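Local atomic coordinates of molybdate-binding protein MolA (PDB entry 3PSH), a protein that binds molybdate and tungstate in the periplasm and serves the ABC transporter MolBCA, which imports molybdate with low affinity. Residues Gln101-Asp104 with Pro108-Ala111. Numbering follows the deposited sequence.
Sequences QISD and PVVA
I102, near the C-terminal end of helix 96-103, meets V109, the first residue of strand 109-112, where the helix of a beta-alpha-beta crossover packs against its second strand. The unit runs from strand 87-91 through the helix to strand 109-112, an outermost strand of one of the two four-stranded parallel sheets, each with strand order 2-1-3-4, in this solute-binding protein. The tight part is small and wholly aliphatic. I102 CG2 and V109 CG2 approach to 3.4 Å, closer than ordinary methyl-methyl contact, and the same V109 methyl lies 3.8 Å from I102 CB. The two side chains cross at about a right angle, and their closest approach is between the CG2 methyls. In I102 that branch, CG2, stands anti to the backbone N, while CG1 (chi1 -59°) lies beside the N and its CD1 comes alongside V109 CG2 at 4.3 Å, a looser approach than that of I102 CG2. V109 places CG1 anti to its own N (chi1 168°), leaving CG2 beside the N to face the helix. Strand 87-91 completes this buried patch: V88 touches I102 and V90 touches V109, while I77 of helix 77-82 also packs on I102.

Towards S103 the fit slackens and the surroundings become more polar. Its partly exposed side chain passes V109 CG2 at 4.3 Å from OG, a loose contact, and the hydroxyl is hydrogen-bonded instead to the carbonyl oxygen of I99, one turn back in the helix. The backbones are nearest here, with 6.5 Å between S103 CA and P108 CA, yet the CB of P108 points away from the helix, and its ring packs on V12 and I14 of strand 11-14. Further out, exposed D104 forms a salt bridge through OD2 to K100 NZ.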
ATOM      1  N   GLN A 101     -22.270 -10.419  -7.724  1.00 13.38           N
ATOM      2  CA  GLN A 101     -23.384  -9.574  -7.093  1.00 12.44           C
ATOM      3  C   GLN A 101     -23.485  -8.193  -7.778  1.00 15.24           C
ATOM      4  O   GLN A 101     -24.551  -7.746  -8.102  1.00 16.79           O
ATOM      5  CB  GLN A 101     -23.289  -9.437  -5.582  1.00 14.45           C
ATOM      6  CG  GLN A 101     -23.581 -10.731  -4.880  1.00 16.38           C
ATOM      7  CD  GLN A 101     -23.856 -10.475  -3.451  1.00 18.07           C
ATOM      8  OE1 GLN A 101     -24.891  -9.881  -3.152  1.00 14.81           O
ATOM      9  NE2 GLN A 101     -22.905 -10.861  -2.528  1.00 17.86           N
ATOM     10  N   ILE A 102     -22.361  -7.531  -7.953  1.00 13.13           N
ATOM     11  CA  ILE A 102     -22.361  -6.170  -8.508  1.00 12.35           C
ATOM     12  C   ILE A 102     -22.646  -6.188 -10.041  1.00 13.10           C
ATOM     13  O   ILE A 102     -23.504  -5.431 -10.467  1.00 13.49           O
ATOM     14  CB  ILE A 102     -20.987  -5.491  -8.187  1.00 11.85           C
ATOM     15  CG1 ILE A 102     -20.733  -5.431  -6.629  1.00 13.69           C
ATOM     16  CG2 ILE A 102     -20.955  -4.175  -8.843  1.00 11.68           C
ATOM     17  CD1 ILE A 102     -19.280  -5.071  -6.361  1.00 16.15           C
ATOM     18  N   SER A 103     -22.073  -7.153 -10.789  1.00 13.38           N
ATOM     19  CA  SER A 103     -22.323  -7.255 -12.226  1.00 15.49           C
ATOM     20  C   SER A 103     -23.803  -7.618 -12.491  1.00 15.29           C
ATOM     21  O   SER A 103     -24.329  -7.220 -13.491  1.00 14.74           O
ATOM     22  CB  SER A 103     -21.475  -8.342 -12.776  1.00 19.35           C
ATOM     23  OG  SER A 103     -20.126  -7.924 -12.592  1.00 24.67           O
ATOM     24  N   ASP A 104     -24.392  -8.395 -11.615  1.00 13.73           N
ATOM     25  CA  ASP A 104     -25.806  -8.807 -11.756  1.00 14.90           C
ATOM     26  C   ASP A 104     -26.764  -7.612 -11.610  1.00 16.59           C
ATOM     27  O   ASP A 104     -27.914  -7.719 -12.048  1.00 19.04           O
ATOM     28  CB  ASP A 104     -26.232  -9.916 -10.769  1.00 16.43           C
ATOM     29  CG  ASP A 104     -25.751 -11.274 -11.165  1.00 17.53           C
ATOM     30  OD1 ASP A 104     -25.239 -11.511 -12.267  1.00 18.60           O
ATOM     31  OD2 ASP A 104     -25.774 -12.168 -10.277  1.00 18.39           O
ATOM     32  N   PRO A 108     -20.726  -1.360 -13.452  1.00 15.58           N
ATOM     33  CA  PRO A 108     -19.361  -1.759 -13.932  1.00 14.38           C
ATOM     34  C   PRO A 108     -18.445  -1.923 -12.676  1.00 12.79           C
ATOM     35  O   PRO A 108     -18.537  -1.169 -11.710  1.00 11.87           O
ATOM     36  CB  PRO A 108     -18.890  -0.531 -14.794  1.00 13.43           C
ATOM     37  CG  PRO A 108     -20.185   0.227 -15.031  1.00 18.01           C
ATOM     38  CD  PRO A 108     -21.092  -0.010 -13.904  1.00 13.94           C
ATOM     39  N   VAL A 109     -17.537  -2.888 -12.776  1.00 13.06           N
ATOM     40  CA  VAL A 109     -16.579  -3.167 -11.712  1.00 12.38           C
ATOM     41  C   VAL A 109     -15.140  -3.090 -12.288  1.00 11.02           C
ATOM     42  O   VAL A 109     -14.876  -3.644 -13.367  1.00 14.55           O
ATOM     43  CB  VAL A 109     -16.762  -4.662 -11.281  1.00 11.33           C
ATOM     44  CG1 VAL A 109     -15.528  -5.159 -10.334  1.00 12.06           C
ATOM     45  CG2 VAL A 109     -18.048  -4.849 -10.504  1.00 11.32           C
ATOM     46  N   VAL A 110     -14.253  -2.428 -11.549  1.00 10.91           N
ATOM     47  CA  VAL A 110     -12.892  -2.270 -12.005  1.00 10.59           C
ATOM     48  C   VAL A 110     -12.003  -2.760 -10.856  1.00 12.13           C
ATOM     49  O   VAL A 110     -12.061  -2.217  -9.742  1.00 13.44           O
ATOM     50  CB  VAL A 110     -12.533  -0.803 -12.220  1.00 12.19           C
ATOM     51  CG1 VAL A 110     -10.990  -0.607 -12.625  1.00 12.89           C
ATOM     52  CG2 VAL A 110     -13.379  -0.255 -13.349  1.00  9.88           C
ATOM     53  N   ALA A 111     -11.329  -3.882 -11.146  1.00 12.89           N
ATOM     54  CA  ALA A 111     -10.449  -4.609 -10.127  1.00 14.36           C
ATOM     55  C   ALA A 111      -9.044  -4.023 -10.178  1.00 15.04           C
ATOM     56  O   ALA A 111      -8.474  -3.761 -11.333  1.00 16.10           O
ATOM     57  CB  ALA A 111     -10.444  -6.114 -10.459  1.00 12.59           C
TER